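Local coordinates for protein 6-pyruvoyl tetrahydrobiopterin synthase (Plasmodium vivax, PDB 3LX3) that belongs to the 6-pyruvoyl tetrahydropterin synthase family, zinc-containing proteins of the tunnelling fold, and binds 2-amino-1,5-dihydropteridine-4,6-dione in a six-chain assembly, at residues A[21-26]-A[72-77]; A[83-88]-A[139-144]; A[98-101]-A[106-109]. All coordinates share one frame; numbering follows the deposited sequence.

Contact 1: residues A[21-26]-A[72-77]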
loop_
_atom_site.group_PDB
_atom_site.type_symbol
_atom_site.label_atom_id
_atom_site.label_comp_id
_atom_site.label_asym_id
_atom_site.label_seq_id
_atom_site.Cartn_x
_atom_site.Cartn_y
_atom_site.Cartn_z
ATOM N N ALA A 21 21.960 13.054 -6.851
ATOM C CA ALA A 21 20.948 12.139 -6.366
ATOM C C ALA A 21 19.681 12.920 -6.081
ATOM O O ALA A 21 19.743 14.101 -5.737
ATOM C CB ALA A 21 21.384 11.329 -5.094
ATOM N N GLU A 22 18.556 12.233 -6.211
ATOM C CA GLU A 22 17.229 12.767 -5.869
ATOM C C GLU A 22 16.736 12.061 -4.634
ATOM O O GLU A 22 16.656 10.855 -4.616
ATOM C CB GLU A 22 16.277 12.553 -7.016
ATOM C CG GLU A 22 14.883 12.997 -6.821
ATOM C CD GLU A 22 14.073 12.708 -8.068
ATOM O OE1 GLU A 22 13.305 11.717 -8.088
ATOM O OE2 GLU A 22 14.232 13.438 -9.051
ATOM N N LEU A 23 16.383 12.825 -3.603
ATOM C CA LEU A 23 15.871 12.260 -2.375
ATOM C C LEU A 23 14.351 12.462 -2.318
ATOM O O LEU A 23 13.839 13.523 -2.746
ATOM C CB LEU A 23 16.492 12.925 -1.169
ATOM C CG LEU A 23 17.991 12.798 -1.046
ATOM C CD1 LEU A 23 18.448 13.374 0.287
ATOM C CD2 LEU A 23 18.533 11.391 -1.261
ATOM N N LEU A 24 13.657 11.473 -1.775
ATOM C CA LEU A 24 12.215 11.516 -1.563
ATOM C C LEU A 24 11.919 11.138 -0.141
ATOM O O LEU A 24 12.360 10.066 0.322
ATOM C CB LEU A 24 11.492 10.528 -2.479
ATOM C CG LEU A 24 9.977 10.351 -2.242
ATOM C CD1 LEU A 24 9.218 11.626 -2.568
ATOM C CD2 LEU A 24 9.507 9.187 -3.126
ATOM N N VAL A 25 11.164 11.985 0.542
ATOM C CA VAL A 25 10.640 11.602 1.829
ATOM C C VAL A 25 9.092 11.670 1.770
ATOM O O VAL A 25 8.503 12.644 1.328
ATOM C CB VAL A 25 11.188 12.447 3.027
ATOM C CG1 VAL A 25 12.671 12.186 3.204
ATOM C CG2 VAL A 25 10.874 13.931 2.884
ATOM N N GLU A 26 8.475 10.563 2.211
ATOM C CA GLU A 26 7.044 10.367 2.141
ATOM C C GLU A 26 6.585 9.465 3.237
ATOM O O GLU A 26 7.163 8.429 3.497
ATOM C CB GLU A 26 6.626 9.814 0.765
ATOM C CG GLU A 26 6.811 8.345 0.503
ATOM C CD GLU A 26 6.629 8.002 -0.985
ATOM O OE1 GLU A 26 5.807 8.674 -1.663
ATOM O OE2 GLU A 26 7.344 7.089 -1.475
ATOM N N SER A 72 16.849 13.146 8.044
ATOM C CA SER A 72 16.205 13.490 9.333
ATOM C C SER A 72 15.806 14.974 9.416
ATOM O O SER A 72 14.793 15.318 10.009
ATOM C CB SER A 72 17.134 13.144 10.494
ATOM O OG SER A 72 17.463 11.761 10.478
ATOM N N ILE A 73 16.608 15.848 8.805
ATOM C CA ILE A 73 16.302 17.275 8.745
ATOM C C ILE A 73 15.063 17.481 7.893
ATOM O O ILE A 73 14.149 18.233 8.262
ATOM C CB ILE A 73 17.503 18.087 8.136
ATOM C CG1 ILE A 73 18.740 17.922 9.010
ATOM C CG2 ILE A 73 17.141 19.561 7.990
ATOM C CD1 ILE A 73 20.028 18.501 8.368
ATOM N N LEU A 74 15.017 16.812 6.740
ATOM C CA LEU A 74 13.860 16.915 5.843
ATOM C C LEU A 74 12.590 16.484 6.550
ATOM O O LEU A 74 11.569 17.175 6.494
ATOM C CB LEU A 74 14.033 16.077 4.567
ATOM C CG LEU A 74 15.313 16.366 3.787
ATOM C CD1 LEU A 74 15.315 15.581 2.465
ATOM C CD2 LEU A 74 15.512 17.891 3.539
ATOM N N LYS A 75 12.655 15.358 7.243
ATOM C CA LYS A 75 11.491 14.843 7.913
ATOM C C LYS A 75 11.021 15.787 9.015
ATOM O O LYS A 75 9.818 15.999 9.178
ATOM C CB LYS A 75 11.765 13.465 8.473
ATOM C CG LYS A 75 11.902 12.368 7.398
ATOM C CD LYS A 75 12.080 10.994 8.045
ATOM C CE LYS A 75 11.690 9.857 7.105
ATOM N NZ LYS A 75 12.017 8.486 7.691
ATOM N N GLU A 76 11.978 16.307 9.780
ATOM C CA GLU A 76 11.665 17.208 10.904
ATOM C C GLU A 76 10.908 18.422 10.398
ATOM O O GLU A 76 9.875 18.791 10.956
ATOM C CB GLU A 76 12.942 17.636 11.623
ATOM C CG GLU A 76 12.728 18.629 12.744
ATOM C CD GLU A 76 14.034 19.069 13.360
ATOM O OE1 GLU A 76 14.912 18.200 13.561
ATOM O OE2 GLU A 76 14.182 20.281 13.629
ATOM N N LYS A 77 11.416 19.004 9.308
ATOM C CA LYS A 77 10.826 20.228 8.764
ATOM C C LYS A 77 9.491 19.977 8.071
ATOM O O LYS A 77 8.559 20.782 8.253
ATOM C CB LYS A 77 11.786 20.956 7.845
ATOM C CG LYS A 77 13.077 21.378 8.544
ATOM C CD LYS A 77 12.856 22.197 9.811
ATOM C CE LYS A 77 14.194 22.581 10.440
ATOM N NZ LYS A 77 13.928 23.188 11.759
#

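Contact 2: residues A[83-88]-A[139-144]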
loop_
_atom_site.group_PDB
_atom_site.type_symbol
_atom_site.label_atom_id
_atom_site.label_comp_id
_atom_site.label_asym_id
_atom_site.label_seq_id
_atom_site.Cartn_x
_atom_site.Cartn_y
_atom_site.Cartn_z
ATOM N N LYS A 83 2.256 20.059 10.911
ATOM C CA LYS A 83 1.654 20.199 12.211
ATOM C C LYS A 83 0.975 21.564 12.336
ATOM O O LYS A 83 -0.051 21.650 13.053
ATOM C CB LYS A 83 2.703 19.958 13.307
ATOM C CG LYS A 83 2.205 20.097 14.734
ATOM C CD LYS A 83 1.255 18.992 15.169
ATOM C CE LYS A 83 0.894 19.191 16.662
ATOM N NZ LYS A 83 -0.294 18.399 17.127
ATOM N N GLN A 84 1.481 22.597 11.653
ATOM C CA GLN A 84 0.871 23.907 11.713
ATOM C C GLN A 84 -0.520 23.912 11.105
ATOM O O GLN A 84 -1.416 24.622 11.560
ATOM C CB GLN A 84 1.742 24.939 10.997
ATOM C CG GLN A 84 3.101 25.124 11.677
ATOM C CD GLN A 84 4.119 25.852 10.791
ATOM O OE1 GLN A 84 3.853 26.163 9.611
ATOM N NE2 GLN A 84 5.296 26.127 11.361
ATOM N N LEU A 85 -0.707 23.105 10.067
ATOM C CA LEU A 85 -2.005 23.028 9.396
ATOM C C LEU A 85 -2.971 22.061 10.064
ATOM O O LEU A 85 -4.193 22.297 10.143
ATOM C CB LEU A 85 -1.808 22.608 7.956
ATOM C CG LEU A 85 -0.955 23.536 7.084
ATOM C CD1 LEU A 85 -0.448 22.806 5.837
ATOM C CD2 LEU A 85 -1.809 24.681 6.728
ATOM N N ASP A 86 -2.427 20.960 10.556
ATOM C CA ASP A 86 -3.220 19.846 11.050
ATOM C C ASP A 86 -4.272 20.259 12.068
ATOM O O ASP A 86 -4.012 21.092 12.951
ATOM C CB ASP A 86 -2.279 18.837 11.710
ATOM C CG ASP A 86 -2.983 17.586 12.206
ATOM O OD1 ASP A 86 -2.817 17.254 13.416
ATOM O OD2 ASP A 86 -3.728 16.929 11.465
ATOM N N HIS A 87 -5.460 19.657 11.944
ATOM C CA HIS A 87 -6.537 19.794 12.932
ATOM C C HIS A 87 -7.146 21.177 12.921
ATOM O O HIS A 87 -7.488 21.733 13.932
ATOM C CB HIS A 87 -6.148 19.407 14.360
ATOM C CG HIS A 87 -6.638 18.060 14.734
ATOM N ND1 HIS A 87 -7.582 17.847 15.713
ATOM C CD2 HIS A 87 -6.365 16.853 14.189
ATOM C CE1 HIS A 87 -7.833 16.554 15.788
ATOM N NE2 HIS A 87 -7.110 15.929 14.878
ATOM N N HIS A 88 -7.318 21.735 11.748
ATOM C CA HIS A 88 -8.005 23.011 11.568
ATOM C C HIS A 88 -8.821 23.043 10.301
ATOM O O HIS A 88 -8.681 22.200 9.395
ATOM C CB HIS A 88 -6.975 24.157 11.385
ATOM C CG HIS A 88 -6.128 24.400 12.559
ATOM N ND1 HIS A 88 -4.889 23.815 12.693
ATOM C CD2 HIS A 88 -6.314 25.159 13.659
ATOM C CE1 HIS A 88 -4.342 24.213 13.828
ATOM N NE2 HIS A 88 -5.180 25.035 14.437
ATOM N N LEU A 139 1.627 24.883 -3.360
ATOM C CA LEU A 139 2.490 26.049 -3.509
ATOM C C LEU A 139 2.853 26.674 -2.160
ATOM O O LEU A 139 3.994 27.035 -1.928
ATOM C CB LEU A 139 1.877 27.126 -4.441
ATOM C CG LEU A 139 1.843 26.944 -5.949
ATOM C CD1 LEU A 139 1.135 28.179 -6.546
ATOM C CD2 LEU A 139 3.259 26.809 -6.553
ATOM N N TYR A 140 1.851 26.806 -1.285
ATOM C CA TYR A 140 2.053 27.373 0.027
ATOM C C TYR A 140 3.054 26.511 0.815
ATOM O O TYR A 140 3.994 27.030 1.430
ATOM C CB TYR A 140 0.708 27.462 0.782
ATOM C CG TYR A 140 0.912 27.818 2.214
ATOM C CD1 TYR A 140 1.252 29.101 2.574
ATOM C CD2 TYR A 140 0.771 26.854 3.212
ATOM C CE1 TYR A 140 1.458 29.441 3.890
ATOM C CE2 TYR A 140 0.981 27.189 4.533
ATOM C CZ TYR A 140 1.312 28.480 4.862
ATOM O OH TYR A 140 1.533 28.819 6.181
ATOM N N ILE A 141 2.840 25.194 0.784
ATOM C CA ILE A 141 3.703 24.279 1.556
ATOM C C ILE A 141 5.124 24.310 1.034
ATOM O O ILE A 141 6.084 24.302 1.832
ATOM C CB ILE A 141 3.137 22.874 1.581
ATOM C CG1 ILE A 141 1.872 22.870 2.431
ATOM C CG2 ILE A 141 4.165 21.848 2.107
ATOM C CD1 ILE A 141 1.204 21.560 2.549
ATOM N N LEU A 142 5.280 24.323 -0.276
ATOM C CA LEU A 142 6.618 24.406 -0.858
ATOM C C LEU A 142 7.365 25.643 -0.354
ATOM O O LEU A 142 8.531 25.572 0.051
ATOM C CB LEU A 142 6.545 24.448 -2.393
ATOM C CG LEU A 142 7.856 24.626 -3.166
ATOM C CD1 LEU A 142 8.798 23.470 -2.859
ATOM C CD2 LEU A 142 7.549 24.717 -4.655
ATOM N N ASN A 143 6.699 26.802 -0.407
ATOM C CA ASN A 143 7.318 28.025 0.068
ATOM C C ASN A 143 7.683 27.933 1.556
ATOM O O ASN A 143 8.790 28.305 1.968
ATOM C CB ASN A 143 6.395 29.217 -0.165
ATOM C CG ASN A 143 7.070 30.530 0.133
ATOM O OD1 ASN A 143 7.983 30.931 -0.574
ATOM N ND2 ASN A 143 6.622 31.206 1.183
ATOM N N GLN A 144 6.779 27.406 2.357
ATOM C CA GLN A 144 7.010 27.260 3.801
ATOM C C GLN A 144 8.160 26.317 4.080
ATOM O O GLN A 144 8.958 26.558 4.995
ATOM C CB GLN A 144 5.762 26.776 4.528
ATOM C CG GLN A 144 4.649 27.773 4.635
ATOM C CD GLN A 144 5.051 29.048 5.347
ATOM O OE1 GLN A 144 5.076 30.128 4.760
ATOM N NE2 GLN A 144 5.439 28.906 6.587
HETATM O O HOH W 1 0.969 27.154 8.164
#

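Contact 3: residues A[98-101]-A[106-109]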
loop_
_atom_site.group_PDB
_atom_site.type_symbol
_atom_site.label_atom_id
_atom_site.label_comp_id
_atom_site.label_asym_id
_atom_site.label_seq_id
_atom_site.Cartn_x
_atom_site.Cartn_y
_atom_site.Cartn_z
ATOM N N LEU A 98 -15.370 34.791 -1.285
ATOM C CA LEU A 98 -15.778 34.636 0.098
ATOM C C LEU A 98 -15.641 35.963 0.798
ATOM O O LEU A 98 -14.661 36.696 0.561
ATOM C CB LEU A 98 -14.925 33.619 0.858
ATOM C CG LEU A 98 -14.874 32.225 0.266
ATOM C CD1 LEU A 98 -13.855 31.373 1.050
ATOM C CD2 LEU A 98 -16.244 31.606 0.246
ATOM N N ASN A 99 -16.633 36.297 1.627
ATOM C CA ASN A 99 -16.602 37.456 2.524
ATOM C C ASN A 99 -16.244 36.968 3.897
ATOM O O ASN A 99 -16.987 36.215 4.505
ATOM C CB ASN A 99 -17.975 38.136 2.504
ATOM C CG ASN A 99 -18.048 39.374 3.332
ATOM O OD1 ASN A 99 -17.602 39.399 4.461
ATOM N ND2 ASN A 99 -18.698 40.404 2.792
ATOM N N ILE A 100 -15.063 37.316 4.379
ATOM C CA ILE A 100 -14.495 36.751 5.610
ATOM C C ILE A 100 -14.582 37.855 6.655
ATOM O O ILE A 100 -13.933 38.895 6.499
ATOM C CB ILE A 100 -13.034 36.265 5.415
ATOM C CG1 ILE A 100 -12.978 35.194 4.315
ATOM C CG2 ILE A 100 -12.466 35.785 6.772
ATOM C CD1 ILE A 100 -11.557 34.737 3.889
ATOM N N GLN A 101 -15.436 37.678 7.659
ATOM C CA GLN A 101 -15.708 38.704 8.693
ATOM C C GLN A 101 -15.155 38.212 10.032
ATOM O O GLN A 101 -15.197 37.011 10.320
ATOM C CB GLN A 101 -17.244 38.977 8.820
ATOM C CG GLN A 101 -17.709 40.131 9.818
ATOM C CD GLN A 101 -19.261 40.384 9.924
ATOM O OE1 GLN A 101 -20.028 39.936 9.083
ATOM N NE2 GLN A 101 -19.688 41.138 10.928
ATOM N N ASN A 106 -14.672 34.648 16.449
ATOM C CA ASN A 106 -14.959 33.781 15.295
ATOM C C ASN A 106 -14.652 34.448 13.972
ATOM O O ASN A 106 -14.577 35.669 13.872
ATOM C CB ASN A 106 -16.441 33.405 15.268
ATOM C CG ASN A 106 -16.782 32.254 16.174
ATOM O OD1 ASN A 106 -16.242 32.161 17.292
ATOM N ND2 ASN A 106 -17.667 31.340 15.696
ATOM N N PHE A 107 -14.476 33.597 12.956
ATOM C CA PHE A 107 -14.539 34.030 11.554
ATOM C C PHE A 107 -15.887 33.615 11.017
ATOM O O PHE A 107 -16.292 32.433 11.147
ATOM C CB PHE A 107 -13.454 33.382 10.701
ATOM C CG PHE A 107 -12.043 33.874 10.971
ATOM C CD1 PHE A 107 -11.693 35.209 10.783
ATOM C CD2 PHE A 107 -11.065 32.992 11.403
ATOM C CE1 PHE A 107 -10.401 35.640 11.016
ATOM C CE2 PHE A 107 -9.784 33.424 11.650
ATOM C CZ PHE A 107 -9.467 34.755 11.472
ATOM N N LYS A 108 -16.572 34.584 10.416
ATOM C CA LYS A 108 -17.835 34.341 9.721
ATOM C C LYS A 108 -17.568 34.458 8.218
ATOM O O LYS A 108 -17.006 35.438 7.746
ATOM C CB LYS A 108 -18.917 35.301 10.193
ATOM C CG LYS A 108 -20.227 35.225 9.402
ATOM C CD LYS A 108 -21.203 36.233 9.936
ATOM C CE LYS A 108 -22.462 36.222 9.121
ATOM N NZ LYS A 108 -23.442 37.231 9.644
ATOM N N ILE A 109 -17.957 33.447 7.467
ATOM C CA ILE A 109 -17.698 33.376 6.050
ATOM C C ILE A 109 -19.026 33.377 5.327
ATOM O O ILE A 109 -19.866 32.537 5.609
ATOM C CB ILE A 109 -16.962 32.081 5.666
ATOM C CG1 ILE A 109 -15.657 31.957 6.457
ATOM C CG2 ILE A 109 -16.673 32.049 4.134
ATOM C CD1 ILE A 109 -14.927 30.642 6.198
#

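Contact 1: residues A[21-26]-A[72-77]
Lys-75 NZ donates hydrogen bonds to Ser-171 OG and Gln-172 OE1 of the second subunit, while the aliphatic base of the same side chain packs within the chain: its CG lies 4.3 Å from Val-25 CG1. From CG outward the lysine is nearly straight (chi2 -176°), which carries the ammonium group to the subunit boundary. Val-25 uses both of its branches. CG1, anti to its own carbonyl carbon, takes the lysine, and CG2 turns to the next residue back on the helix and meets Leu-74 CB at 4.2 Å, the two side chains crossing at about a right angle. Farther along Leu-74, CD1 comes to 4.4 Å from Leu-23 CD1, a looser apolar touch. No hydrogen bond joins the segments, so apolar packing alone links them. Leu-23 also touches the bound 2-amino-1,5-dihydropteridine-4,6-dione and packs on Glu-135 of the second subunit. The axes of segments 21-26 and 72-77 approach to 9.3 Å, at 40° to each other. The helix thus packs on the antiparallel sheet of the tunnelling fold where segment 21-26 lies between strand 48-61 and an antiparallel strand of the second subunit, and Leu-74 rests on Leu-58 and on Ile-149 of helix 134-149.

Contact 2: residues A[83-88]-A[139-144]
Leu-85, in the last turn of helix 71-85, packs against helix 134-149 where the two helices of the tunnelling fold lie side by side over the antiparallel sheet. Its CB leaves the backbone toward the opposing helix, and CG, anti to the carbonyl carbon (chi1 -61°), splits the two methyls between neighbouring residues there. CD1 comes to 3.9 Å from Ile-141 CD1 and also touches the CG1 behind it. CD2 approaches the ring of Tyr-140 obliquely, 4.3 Å from CE2. That ring has Gln-144 CG 3.4 Å above one face, offset toward the rim. Phe-32 of strand 20-40 touches both Leu-85 and Ile-141, and Ile-141 also packs on Val-164 and Val-166, so the helix pair meets the sheet beneath. At the polar margin a water joins the helices, 2.7 Å from Tyr-140 OH and in the plane of the ring, and donates a weak, long bond to Gln-84 OE1. Beyond the helix end, the His-87 ring stacks on that of His-48, a zinc ligand, of the third subunit. His-88 folds back on the turn, and its ND1 donates to Leu-85 O at 3.0 Å from 68° above the carbonyl plane.

Contact 3: residues A[98-101]-A[106-109]
Two nearly straight backbone hydrogen bonds join Gln-101 to Lys-108: Gln-101 N donates to Lys-108 O at 2.7 Å (170° at the hydrogen), and Lys-108 N returns a bond to Gln-101 O at 2.8 Å. This is the antiparallel hydrogen-bonded pair of the two strands, and the neighbouring Ile-100 and Ile-109 form a non-hydrogen-bonded pair.

Weaker CA-H...O contacts supplement these bonds. Ile-109 CA lies 3.3 Å from Asn-99 O, and Phe-107 CA approaches Gln-101 O. That carbonyl oxygen therefore receives both the amide of Lys-108 and a CA-H group, and it also sits at the edge of the Phe-107 ring, near the ring plane.

Apolar contacts gather on the face that carries Ile-100 and Ile-109. Leu-98 CD2 rests 3.9 Å from Ile-109 CG2, which also touches Leu-98 CB. Ile-100 CG2 meets Phe-107 CD1 at 4.1 Å, obliquely to the ring. Leu-91 of strand 89-92 covers Ile-100, Phe-107 and Ile-109, and Leu-98 reaches Phe-37 and Ala-39 of strand 20-40.

On the other face Gln-101, in the conformer modelled here, and Lys-108 run side by side in extended form, pointing the same way. Both have CG anti to the backbone N, and in that conformer Gln-101 OE1 meets Lys-108 CD at 4.0 Å, a contact with the aliphatic stem. The ammonium group of Lys-108 has a long, weak ion pair with Glu-116 of the same chain. Asn-106 ND2 is hydrogen-bonded to Ser-118 OG of its own chain and to Glu-116 O of the third subunit.

With strand 106-111 also paired to strand 116-120, the two segments belong to the first hairpin of a three-stranded antiparallel meander, one face apolar and packed on the chain, the other polar.

Overall arrangement
From the N terminus, contact 1 comes first along the chain: the run from strand 20-40 through strand 48-61 is closed when helix 71-85 packs back on the opening strand. The same helix then supplies the end used in contact 2, whose centre lies about 16 Å away; the two follow one another along the chain. Contact 2 closes a loop of 50 residues by bringing helix 134-149 beside helix 71-85, and the hairpin of contact 3 is nested inside that loop. None cross. Contacts 1 and 3, with centres about 37 Å apart, fall on opposite sides of the chain's centre. Contact 1 ties helix 71-85 to the sheet, contact 2 joins the two helices, and contact 3 holds the hairpin itself.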